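Local coordinates for protein Abbfa_003403 (PDB 4ZXH) that probably builds a peptide product without the ribosome, carrying condensation, adenylation, carrier and thioesterase domains on one nonribosomal peptide synthetase chain, at residues A309-T312 against L313-T317; T766-T769 against V770-A774; V796-E799 against Q800-V804; G923-K926 against N927-H931. One frame throughout, in Å; residues are numbered along the deposited sequence.

The four contacts follow one another along the chain. Contact 1 belongs to the condensation domain, contacts 2 and 3 to the AMP-binding (adenylation) domain, and contact 4 to the C-terminal part of the AMP-binding enzyme. Contacts 1 and 3 come close across the first domain junction, with centres about 21 Å apart and nearest atoms about 8 Å apart. Val454 links them, meeting the backbone of Ala309 and the guanidinium of Arg802. Contacts 2 and 3 also have centres about 21 Å apart. Contact 4 stands well away, about 39 Å from contacts 2 and 3 between centres, and faces a helix of the phosphopantetheine-carrying domain, whose prosthetic group is present in this holo structure.

Contact 1. Residues A309-T312 against L313-T317; sequences ADQT and LRQFT
Thr312 and Gln315 cap the start of helix 313-329 by exchanging hydrogen bonds. In one direction the backbone N of Gln315 donates to OG1 of Thr312 over 3.0 Å. In the other the backbone N of Thr312 donates to OE1 of Gln315 over 3.1 Å, almost straight at 175° but tilted 27° from the plane of the carbonyl. This reciprocal pair is a capping box. Threonine suits the N-cap because its hydroxyl, held between backbone N and carbonyl carbon at chi1 73°, faces the first turn, where amides have no carbonyl behind them. The extended side chain of Gln315 is long enough to carry its amide oxygen back to the N-H of Thr312.

Backbone bonding takes over at once: Phe316 N donates to Thr312 O at 2.8 Å. One residue further on, Leu313 O accepts from both N and OG1 of Thr317, which reach it from opposite faces of its plane.

Van der Waals contacts close the turn. CG2 of Thr312 lies 3.6 Å from OE1 of Gln315. Gln311 crosses Gln315 at about a right angle, while its CB packs against CB of Phe316 at 4.0 Å. The amide nitrogen of Gln311 is turned to Asp308.

Arg314 leads away to a salt bridge with Glu450, and Asp310 forms another with Lys452. The inward side of the helix packs on two others: Phe316 rests on Tyr264 and Val265 of helix 255-271, and Leu313 and Thr317 meet Met445 of helix 428-447. The cap thus lies in the loop that leads from strand 302-306 into helix 313-329 of the condensation domain.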
loop_
_atom_site.group_PDB
_atom_site.type_symbol
_atom_site.label_atom_id
_atom_site.label_comp_id
_atom_site.label_asym_id
_atom_site.label_seq_id
_atom_site.Cartn_x
_atom_site.Cartn_y
_atom_site.Cartn_z
ATOM N N ALA A 309 21.002 -1.996 -21.118
ATOM C CA ALA A 309 22.264 -2.388 -20.473
ATOM C C ALA A 309 23.409 -2.640 -21.457
ATOM O O ALA A 309 24.575 -2.723 -21.067
ATOM C CB ALA A 309 22.049 -3.630 -19.612
ATOM N N ASP A 310 23.060 -2.758 -22.733
ATOM C CA ASP A 310 24.022 -3.041 -23.784
ATOM C C ASP A 310 24.750 -1.765 -24.204
ATOM O O ASP A 310 25.851 -1.820 -24.736
ATOM C CB ASP A 310 23.302 -3.690 -24.972
ATOM C CG ASP A 310 24.253 -4.287 -25.989
ATOM O OD1 ASP A 310 25.424 -4.552 -25.642
ATOM O OD2 ASP A 310 23.822 -4.498 -27.143
ATOM N N GLN A 311 24.137 -0.613 -23.951
ATOM C CA GLN A 311 24.753 0.685 -24.244
ATOM C C GLN A 311 26.044 0.905 -23.451
ATOM O O GLN A 311 26.160 0.471 -22.309
ATOM C CB GLN A 311 23.772 1.830 -23.935
ATOM C CG GLN A 311 22.500 1.854 -24.781
ATOM C CD GLN A 311 22.767 2.189 -26.239
ATOM O OE1 GLN A 311 23.546 3.093 -26.548
ATOM N NE2 GLN A 311 22.130 1.449 -27.144
ATOM N N THR A 312 27.014 1.587 -24.043
ATOM C CA THR A 312 28.171 2.026 -23.271
ATOM C C THR A 312 27.760 3.227 -22.428
ATOM O O THR A 312 26.712 3.818 -22.672
ATOM C CB THR A 312 29.359 2.399 -24.172
ATOM O OG1 THR A 312 29.098 3.646 -24.829
ATOM C CG2 THR A 312 29.597 1.317 -25.210
ATOM N N LEU A 313 28.563 3.598 -21.435
ATOM C CA LEU A 313 28.230 4.775 -20.636
ATOM C C LEU A 313 28.265 6.035 -21.481
ATOM O O LEU A 313 27.512 6.968 -21.227
ATOM C CB LEU A 313 29.184 4.948 -19.460
ATOM C CG LEU A 313 29.345 3.789 -18.490
ATOM C CD1 LEU A 313 30.332 4.189 -17.398
ATOM C CD2 LEU A 313 27.998 3.391 -17.913
ATOM N N ARG A 314 29.163 6.074 -22.465
ATOM C CA ARG A 314 29.215 7.212 -23.373
ATOM C C ARG A 314 27.886 7.299 -24.099
ATOM O O ARG A 314 27.174 8.299 -24.008
ATOM C CB ARG A 314 30.363 7.085 -24.378
ATOM C CG ARG A 314 30.353 8.162 -25.462
ATOM C CD ARG A 314 31.485 7.985 -26.464
ATOM N NE ARG A 314 32.794 7.901 -25.815
ATOM C CZ ARG A 314 33.643 8.918 -25.674
ATOM N NH1 ARG A 314 33.335 10.126 -26.133
ATOM N NH2 ARG A 314 34.808 8.727 -25.067
ATOM N N GLN A 315 27.556 6.227 -24.802
ATOM C CA GLN A 315 26.328 6.169 -25.564
ATOM C C GLN A 315 25.112 6.519 -24.709
ATOM O O GLN A 315 24.322 7.387 -25.069
ATOM C CB GLN A 315 26.172 4.781 -26.182
ATOM C CG GLN A 315 27.230 4.465 -27.230
ATOM C CD GLN A 315 27.100 3.060 -27.776
ATOM O OE1 GLN A 315 26.660 2.145 -27.073
ATOM N NE2 GLN A 315 27.470 2.879 -29.042
ATOM N N PHE A 316 24.988 5.865 -23.560
ATOM C CA PHE A 316 23.854 6.091 -22.669
ATOM C C PHE A 316 23.804 7.513 -22.091
ATOM O O PHE A 316 22.729 8.102 -21.980
ATOM C CB PHE A 316 23.877 5.077 -21.529
ATOM C CG PHE A 316 22.838 5.332 -20.486
ATOM C CD1 PHE A 316 21.510 5.019 -20.728
ATOM C CD2 PHE A 316 23.182 5.896 -19.267
ATOM C CE1 PHE A 316 20.546 5.264 -19.782
ATOM C CE2 PHE A 316 22.217 6.141 -18.311
ATOM C CZ PHE A 316 20.894 5.827 -18.569
ATOM N N THR A 317 24.950 8.059 -21.705
ATOM C CA THR A 317 24.992 9.443 -21.240
ATOM C C THR A 317 24.467 10.384 -22.328
ATOM O O THR A 317 23.692 11.299 -22.043
ATOM C CB THR A 317 26.407 9.883 -20.845
ATOM O OG1 THR A 317 26.916 9.021 -19.821
ATOM C CG2 THR A 317 26.372 11.285 -20.318
#

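Contact 2. Residues T766-T769 against V770-A774; sequences TETT and VWSSA
Val770 follows Thr769 round a sharp bend, and the two side chains meet at their methyls, CG2 of Val770 being 4.1 Å from CG2 of Thr769. The valine is well placed in this buried corner: its apolar branches need no polar partner there, and they touch Phe647 of helix 641-655. Thr769 has a partner for its hydroxyl in the carbonyl oxygen of Gly818.

Trp771 comes next. Its backbone N lies 2.9 Å from Thr769 O, but the angle is poor and the bend is not closed by a hydrogen bond there. The CB of Trp771 points away from residues 766-769. CG1 of Val770 sits 3.7 Å above one face of the indole, toward the rim, and NE1 donates to Gln715, so a large flat ring fills the space beside Val762 and Ile673 without burying an unmet N-H.

The sequence leading into this bend, Tyr-Gly-Pro-Thr-Glu, is the A5 motif of adenylation domains, which in relatives lines the nucleotide pocket. It joins strand 756-763 to its antiparallel neighbour, 773-777.

Ser772 makes the polar bond of the contact. Its OG lies 2.9 Å from OG1 of Thr768, and either hydroxyl could be the donor. With chi1 53°, OG1 of Thr768 is set between its own backbone N and carbonyl carbon, facing the serine; small hydroxyl side chains can meet here without crowding the loop. Ser772 and Ser773 both face Tyr763, forming a classic beta bulge. The OG of Ser773 bonds to Leu785 O, and Ala774 touches Val762 and Leu789.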
loop_
_atom_site.group_PDB
_atom_site.type_symbol
_atom_site.label_atom_id
_atom_site.label_comp_id
_atom_site.label_asym_id
_atom_site.label_seq_id
_atom_site.Cartn_x
_atom_site.Cartn_y
_atom_site.Cartn_z
ATOM N N THR A 766 17.702 -29.149 0.863
ATOM C CA THR A 766 18.091 -30.535 1.056
ATOM C C THR A 766 19.492 -30.808 0.475
ATOM O O THR A 766 20.237 -31.661 0.980
ATOM C CB THR A 766 17.043 -31.501 0.410
ATOM O OG1 THR A 766 15.773 -31.369 1.068
ATOM C CG2 THR A 766 17.484 -32.957 0.510
ATOM N N GLU A 767 19.856 -30.063 -0.566
ATOM C CA GLU A 767 21.131 -30.256 -1.261
ATOM C C GLU A 767 22.362 -29.802 -0.465
ATOM O O GLU A 767 23.489 -30.074 -0.874
ATOM C CB GLU A 767 21.106 -29.523 -2.609
ATOM C CG GLU A 767 20.198 -30.151 -3.671
ATOM C CD GLU A 767 18.735 -29.699 -3.581
ATOM O OE1 GLU A 767 18.304 -29.267 -2.484
ATOM O OE2 GLU A 767 18.016 -29.782 -4.615
ATOM N N THR A 768 22.175 -29.123 0.660
ATOM C CA THR A 768 23.340 -28.724 1.453
ATOM C C THR A 768 23.220 -29.222 2.882
ATOM O O THR A 768 23.872 -28.706 3.798
ATOM C CB THR A 768 23.564 -27.186 1.453
ATOM O OG1 THR A 768 22.364 -26.510 1.846
ATOM C CG2 THR A 768 23.966 -26.713 0.070
ATOM N N THR A 769 22.377 -30.239 3.032
ATOM C CA THR A 769 22.204 -31.049 4.255
ATOM C C THR A 769 21.423 -30.379 5.388
ATOM O O THR A 769 21.997 -29.703 6.241
ATOM C CB THR A 769 23.548 -31.518 4.810
ATOM O OG1 THR A 769 24.305 -32.108 3.750
ATOM C CG2 THR A 769 23.342 -32.551 5.899
ATOM N N VAL A 770 20.108 -30.620 5.374
ATOM C CA VAL A 770 19.141 -30.172 6.385
ATOM C C VAL A 770 19.077 -28.650 6.535
ATOM O O VAL A 770 18.262 -27.998 5.890
ATOM C CB VAL A 770 19.417 -30.798 7.767
ATOM C CG1 VAL A 770 18.230 -30.537 8.669
ATOM C CG2 VAL A 770 19.654 -32.309 7.649
ATOM N N TRP A 771 19.918 -28.081 7.387
ATOM C CA TRP A 771 19.967 -26.632 7.513
ATOM C C TRP A 771 21.368 -26.134 7.162
ATOM O O TRP A 771 22.352 -26.861 7.323
ATOM C CB TRP A 771 19.593 -26.179 8.928
ATOM C CG TRP A 771 18.267 -26.708 9.494
ATOM C CD1 TRP A 771 18.099 -27.406 10.661
ATOM C CD2 TRP A 771 16.942 -26.542 8.936
ATOM N NE1 TRP A 771 16.758 -27.689 10.859
ATOM C CE2 TRP A 771 16.032 -27.183 9.814
ATOM C CE3 TRP A 771 16.441 -25.933 7.776
ATOM C CZ2 TRP A 771 14.652 -27.226 9.569
ATOM C CZ3 TRP A 771 15.062 -25.977 7.535
ATOM C CH2 TRP A 771 14.189 -26.621 8.428
ATOM N N SER A 772 21.453 -24.890 6.694
ATOM C CA SER A 772 22.736 -24.273 6.362
ATOM C C SER A 772 22.944 -22.920 7.051
ATOM O O SER A 772 24.080 -22.463 7.187
ATOM C CB SER A 772 22.881 -24.100 4.849
ATOM O OG SER A 772 23.358 -25.288 4.236
ATOM N N SER A 773 21.859 -22.277 7.472
ATOM C CA SER A 773 21.977 -21.089 8.306
ATOM C C SER A 773 20.944 -21.128 9.419
ATOM O O SER A 773 19.983 -21.906 9.362
ATOM C CB SER A 773 21.832 -19.805 7.482
ATOM O OG SER A 773 20.519 -19.660 6.981
ATOM N N ALA A 774 21.151 -20.283 10.426
ATOM C CA ALA A 774 20.352 -20.322 11.640
ATOM C C ALA A 774 20.379 -18.984 12.382
ATOM O O ALA A 774 21.441 -18.445 12.673
ATOM C CB ALA A 774 20.841 -21.432 12.535
#

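Contact 3. Residues V796-E799 against Q800-V804; sequences VLDE and QQRLV
A short hairpin-like reversal, with one beta bridge (Leu797 with Leu803), turns the chain back at the end of strand 792-797, with a type I turn from Asp798 to Gln801 at its tip. Asp798 and Arg802 flank the turn and close it. Gln801 N donates to Asp798 O, and Asp798 N to Arg802 O at 3.1 Å. Gln801 has the left-handed backbone conformation that a type I turn often needs next to rejoin the returning arm. Farther back Val804 N donates to Val796 O, also at 3.1 Å, leaving Leu797 and Leu803 as a non-hydrogen-bonded pair.

Aspartate suits the first turn position because its short carboxylate can fold over the loop. Its CG stands between backbone N and carbonyl carbon at chi1 58°, which brings OD1 over the turn amides. Gln800 N donates to Asp798 OD1 at 2.8 Å, an Asx turn. Arg802 N donates to Asp798 OD1 at 2.9 Å, from the opposite face of the carboxylate plane. OD2 takes NE and NH2 of Arg802, each at 3.2 Å, in a side-on salt bridge; it lies near the guanidinium plane, although the two groups' planes are 46° apart.

Apolar pairs brace the arms: CD2 of Leu797 meets CD2 of Leu803 at 3.7 Å, and CG1 of Val796 meets CG2 of Val804 at 3.6 Å. Beta-branched valine keeps its methyls close to the backbone, while leucine reaches farther across.

NH1 of Arg802 reaches the carbonyl of Val454, tying the turn to the loop after helix 428-447. With four donor bonds on one carboxylate, two of them from a guanidinium, Asp798 is probably held firmly as an anion, fixing the turn's shape.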
loop_
_atom_site.group_PDB
_atom_site.type_symbol
_atom_site.label_atom_id
_atom_site.label_comp_id
_atom_site.label_asym_id
_atom_site.label_seq_id
_atom_site.Cartn_x
_atom_site.Cartn_y
_atom_site.Cartn_z
ATOM N N VAL A 796 25.784 -14.118 -2.393
ATOM C CA VAL A 796 24.637 -13.598 -3.135
ATOM C C VAL A 796 25.078 -13.111 -4.510
ATOM O O VAL A 796 25.806 -12.132 -4.618
ATOM C CB VAL A 796 23.925 -12.457 -2.376
ATOM C CG1 VAL A 796 22.662 -12.031 -3.114
ATOM C CG2 VAL A 796 23.574 -12.897 -0.959
ATOM N N LEU A 797 24.626 -13.798 -5.558
ATOM C CA LEU A 797 25.103 -13.544 -6.914
ATOM C C LEU A 797 24.041 -13.013 -7.875
ATOM O O LEU A 797 22.838 -13.219 -7.682
ATOM C CB LEU A 797 25.697 -14.822 -7.485
ATOM C CG LEU A 797 26.768 -15.473 -6.610
ATOM C CD1 LEU A 797 27.388 -16.645 -7.333
ATOM C CD2 LEU A 797 27.842 -14.471 -6.206
ATOM N N ASP A 798 24.488 -12.324 -8.920
ATOM C CA ASP A 798 23.564 -11.886 -9.954
ATOM C C ASP A 798 23.460 -12.972 -11.014
ATOM O O ASP A 798 23.920 -14.091 -10.808
ATOM C CB ASP A 798 23.981 -10.530 -10.558
ATOM C CG ASP A 798 25.392 -10.531 -11.173
ATOM O OD1 ASP A 798 25.933 -11.606 -11.493
ATOM O OD2 ASP A 798 25.966 -9.431 -11.348
ATOM N N GLU A 799 22.858 -12.642 -12.149
ATOM C CA GLU A 799 22.705 -13.595 -13.244
ATOM C C GLU A 799 24.015 -13.869 -14.008
ATOM O O GLU A 799 24.083 -14.808 -14.802
ATOM C CB GLU A 799 21.617 -13.097 -14.200
ATOM C CG GLU A 799 20.283 -12.814 -13.496
ATOM C CD GLU A 799 19.268 -12.104 -14.383
ATOM O OE1 GLU A 799 19.609 -11.755 -15.537
ATOM O OE2 GLU A 799 18.127 -11.880 -13.920
ATOM N N GLN A 800 25.048 -13.059 -13.776
ATOM C CA GLN A 800 26.368 -13.332 -14.344
ATOM C C GLN A 800 27.284 -13.983 -13.315
ATOM O O GLN A 800 28.459 -14.206 -13.576
ATOM C CB GLN A 800 27.012 -12.052 -14.875
ATOM C CG GLN A 800 26.549 -11.667 -16.266
ATOM C CD GLN A 800 25.044 -11.512 -16.353
ATOM O OE1 GLN A 800 24.480 -10.515 -15.885
ATOM N NE2 GLN A 800 24.381 -12.509 -16.938
ATOM N N GLN A 801 26.722 -14.287 -12.147
ATOM C CA GLN A 801 27.437 -14.904 -11.026
ATOM C C GLN A 801 28.566 -14.025 -10.471
ATOM O O GLN A 801 29.642 -14.517 -10.150
ATOM C CB GLN A 801 27.988 -16.275 -11.430
ATOM C CG GLN A 801 26.943 -17.387 -11.486
ATOM C CD GLN A 801 26.044 -17.294 -12.706
ATOM O OE1 GLN A 801 26.522 -17.215 -13.838
ATOM N NE2 GLN A 801 24.730 -17.275 -12.478
ATOM N N ARG A 802 28.307 -12.723 -10.365
ATOM C CA ARG A 802 29.188 -11.804 -9.650
ATOM C C ARG A 802 28.596 -11.468 -8.279
ATOM O O ARG A 802 27.381 -11.507 -8.099
ATOM C CB ARG A 802 29.391 -10.523 -10.447
ATOM C CG ARG A 802 30.161 -10.687 -11.740
ATOM C CD ARG A 802 30.157 -9.374 -12.526
ATOM N NE ARG A 802 28.788 -8.922 -12.766
ATOM C CZ ARG A 802 28.452 -7.912 -13.559
ATOM N NH1 ARG A 802 29.383 -7.230 -14.212
ATOM N NH2 ARG A 802 27.175 -7.590 -13.704
ATOM N N LEU A 803 29.450 -11.134 -7.317
ATOM C CA LEU A 803 29.006 -10.746 -5.981
ATOM C C LEU A 803 28.267 -9.404 -5.983
ATOM O O LEU A 803 28.845 -8.364 -6.323
ATOM C CB LEU A 803 30.202 -10.674 -5.040
ATOM C CG LEU A 803 30.934 -11.982 -4.774
ATOM C CD1 LEU A 803 32.307 -11.692 -4.217
ATOM C CD2 LEU A 803 30.139 -12.840 -3.815
ATOM N N VAL A 804 26.996 -9.419 -5.581
ATOM C CA VAL A 804 26.163 -8.217 -5.667
ATOM C C VAL A 804 26.606 -7.131 -4.677
ATOM O O VAL A 804 27.245 -7.425 -3.667
ATOM C CB VAL A 804 24.675 -8.547 -5.427
ATOM C CG1 VAL A 804 24.191 -9.537 -6.461
ATOM C CG2 VAL A 804 24.458 -9.069 -4.021
#

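Contact 4. Residues G923-K926 against N927-H931; sequences GLKK and NLQIH
Lys926, Asn927 and Gln929 have the most surface buried where two turns of helix 921-931 meet. The carbonyl of Lys926 has CG2 of Ile930, four residues on, as an ordinary helical neighbour. The lysine's own chain, bent at chi2 and chi4, runs out from the helix so that NZ forms a salt bridge with Glu1042 of helix 1037-1046; a long flexible cation suits this reach.

Asn927 begins the next turn. Its N donates to Gly923 O over 3.2 Å, and its CB has the usual place beside the carbonyls of Gly923 and Leu924. With CG anti to the backbone N (chi1 -169°), the amide swings to the edge of the His931 ring.

Gln929 N donates to Lys925 O at 3.0 Å. Its backbone carbonyl accepts from the side-chain amide of Gln1033. Between these, Leu928 N meets Leu924 O at 2.9 Å, nearly straight at 172°.

On another side Lys926 and Gln929 touch Arg1039 of helix 1037-1046. Leu924 and Leu928, both buried, pack on Phe941 of strand 940-943, as suits the helix of a beta-alpha-beta unit (907-916, 921-931, 940-943) in the C-terminal adenylation subdomain.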
loop_
_atom_site.group_PDB
_atom_site.type_symbol
_atom_site.label_atom_id
_atom_site.label_comp_id
_atom_site.label_asym_id
_atom_site.label_seq_id
_atom_site.Cartn_x
_atom_site.Cartn_y
_atom_site.Cartn_z
ATOM N N GLY A 923 -15.634 -6.601 3.634
ATOM C CA GLY A 923 -15.005 -6.087 4.832
ATOM C C GLY A 923 -13.495 -6.142 4.751
ATOM O O GLY A 923 -12.822 -5.248 5.271
ATOM N N LEU A 924 -12.962 -7.175 4.095
ATOM C CA LEU A 924 -11.511 -7.306 3.917
ATOM C C LEU A 924 -10.963 -6.216 3.000
ATOM O O LEU A 924 -10.033 -5.490 3.363
ATOM C CB LEU A 924 -11.147 -8.679 3.351
ATOM C CG LEU A 924 -11.400 -9.858 4.288
ATOM C CD1 LEU A 924 -10.930 -11.138 3.652
ATOM C CD2 LEU A 924 -10.715 -9.641 5.619
ATOM N N LYS A 925 -11.544 -6.124 1.809
ATOM C CA LYS A 925 -11.195 -5.098 0.840
ATOM C C LYS A 925 -11.111 -3.717 1.501
ATOM O O LYS A 925 -10.097 -3.029 1.364
ATOM C CB LYS A 925 -12.223 -5.093 -0.291
ATOM C CG LYS A 925 -11.911 -4.189 -1.479
ATOM C CD LYS A 925 -10.994 -4.860 -2.470
ATOM C CE LYS A 925 -10.833 -4.004 -3.714
ATOM N NZ LYS A 925 -12.070 -3.984 -4.542
ATOM N N LYS A 926 -12.165 -3.327 2.228
ATOM C CA LYS A 926 -12.210 -2.029 2.909
ATOM C C LYS A 926 -11.028 -1.858 3.846
ATOM O O LYS A 926 -10.373 -0.807 3.857
ATOM C CB LYS A 926 -13.493 -1.862 3.713
ATOM C CG LYS A 926 -14.781 -1.949 2.914
ATOM C CD LYS A 926 -14.958 -0.796 1.956
ATOM C CE LYS A 926 -16.394 -0.739 1.487
ATOM N NZ LYS A 926 -17.308 -0.520 2.646
ATOM N N ASN A 927 -10.756 -2.897 4.630
ATOM C CA ASN A 927 -9.685 -2.841 5.619
ATOM C C ASN A 927 -8.303 -2.676 4.986
ATOM O O ASN A 927 -7.533 -1.790 5.377
ATOM C CB ASN A 927 -9.709 -4.096 6.488
ATOM C CG ASN A 927 -8.801 -3.990 7.703
ATOM O OD1 ASN A 927 -7.584 -4.172 7.608
ATOM N ND2 ASN A 927 -9.393 -3.715 8.859
ATOM N N LEU A 928 -7.981 -3.530 4.018
ATOM C CA LEU A 928 -6.676 -3.447 3.384
ATOM C C LEU A 928 -6.491 -2.101 2.669
ATOM O O LEU A 928 -5.390 -1.552 2.644
ATOM C CB LEU A 928 -6.465 -4.596 2.396
ATOM C CG LEU A 928 -6.561 -6.036 2.905
ATOM C CD1 LEU A 928 -5.995 -6.948 1.851
ATOM C CD2 LEU A 928 -5.842 -6.238 4.208
ATOM N N GLN A 929 -7.560 -1.561 2.102
ATOM C CA GLN A 929 -7.461 -0.281 1.421
ATOM C C GLN A 929 -6.956 0.844 2.331
ATOM O O GLN A 929 -6.282 1.760 1.866
ATOM C CB GLN A 929 -8.806 0.096 0.826
ATOM C CG GLN A 929 -8.916 -0.149 -0.673
ATOM C CD GLN A 929 -10.359 -0.155 -1.139
ATOM O OE1 GLN A 929 -11.271 -0.410 -0.352
ATOM N NE2 GLN A 929 -10.574 0.137 -2.417
ATOM N N ILE A 930 -7.243 0.760 3.625
ATOM C CA ILE A 930 -6.830 1.814 4.530
ATOM C C ILE A 930 -5.453 1.460 5.131
ATOM O O ILE A 930 -4.768 2.337 5.691
ATOM C CB ILE A 930 -7.903 2.071 5.663
ATOM C CG1 ILE A 930 -7.834 1.058 6.797
ATOM C CG2 ILE A 930 -9.329 2.078 5.081
ATOM C CD1 ILE A 930 -7.259 1.661 8.048
ATOM N N HIS A 931 -5.017 0.208 4.971
ATOM C CA HIS A 931 -3.750 -0.242 5.590
ATOM C C HIS A 931 -2.594 -0.538 4.620
ATOM O O HIS A 931 -1.438 -0.684 5.026
ATOM C CB HIS A 931 -3.999 -1.483 6.446
ATOM C CG HIS A 931 -4.761 -1.197 7.700
ATOM N ND1 HIS A 931 -4.272 -0.379 8.699
ATOM C CD2 HIS A 931 -5.985 -1.605 8.112
ATOM C CE1 HIS A 931 -5.159 -0.304 9.675
ATOM N NE2 HIS A 931 -6.208 -1.040 9.344
#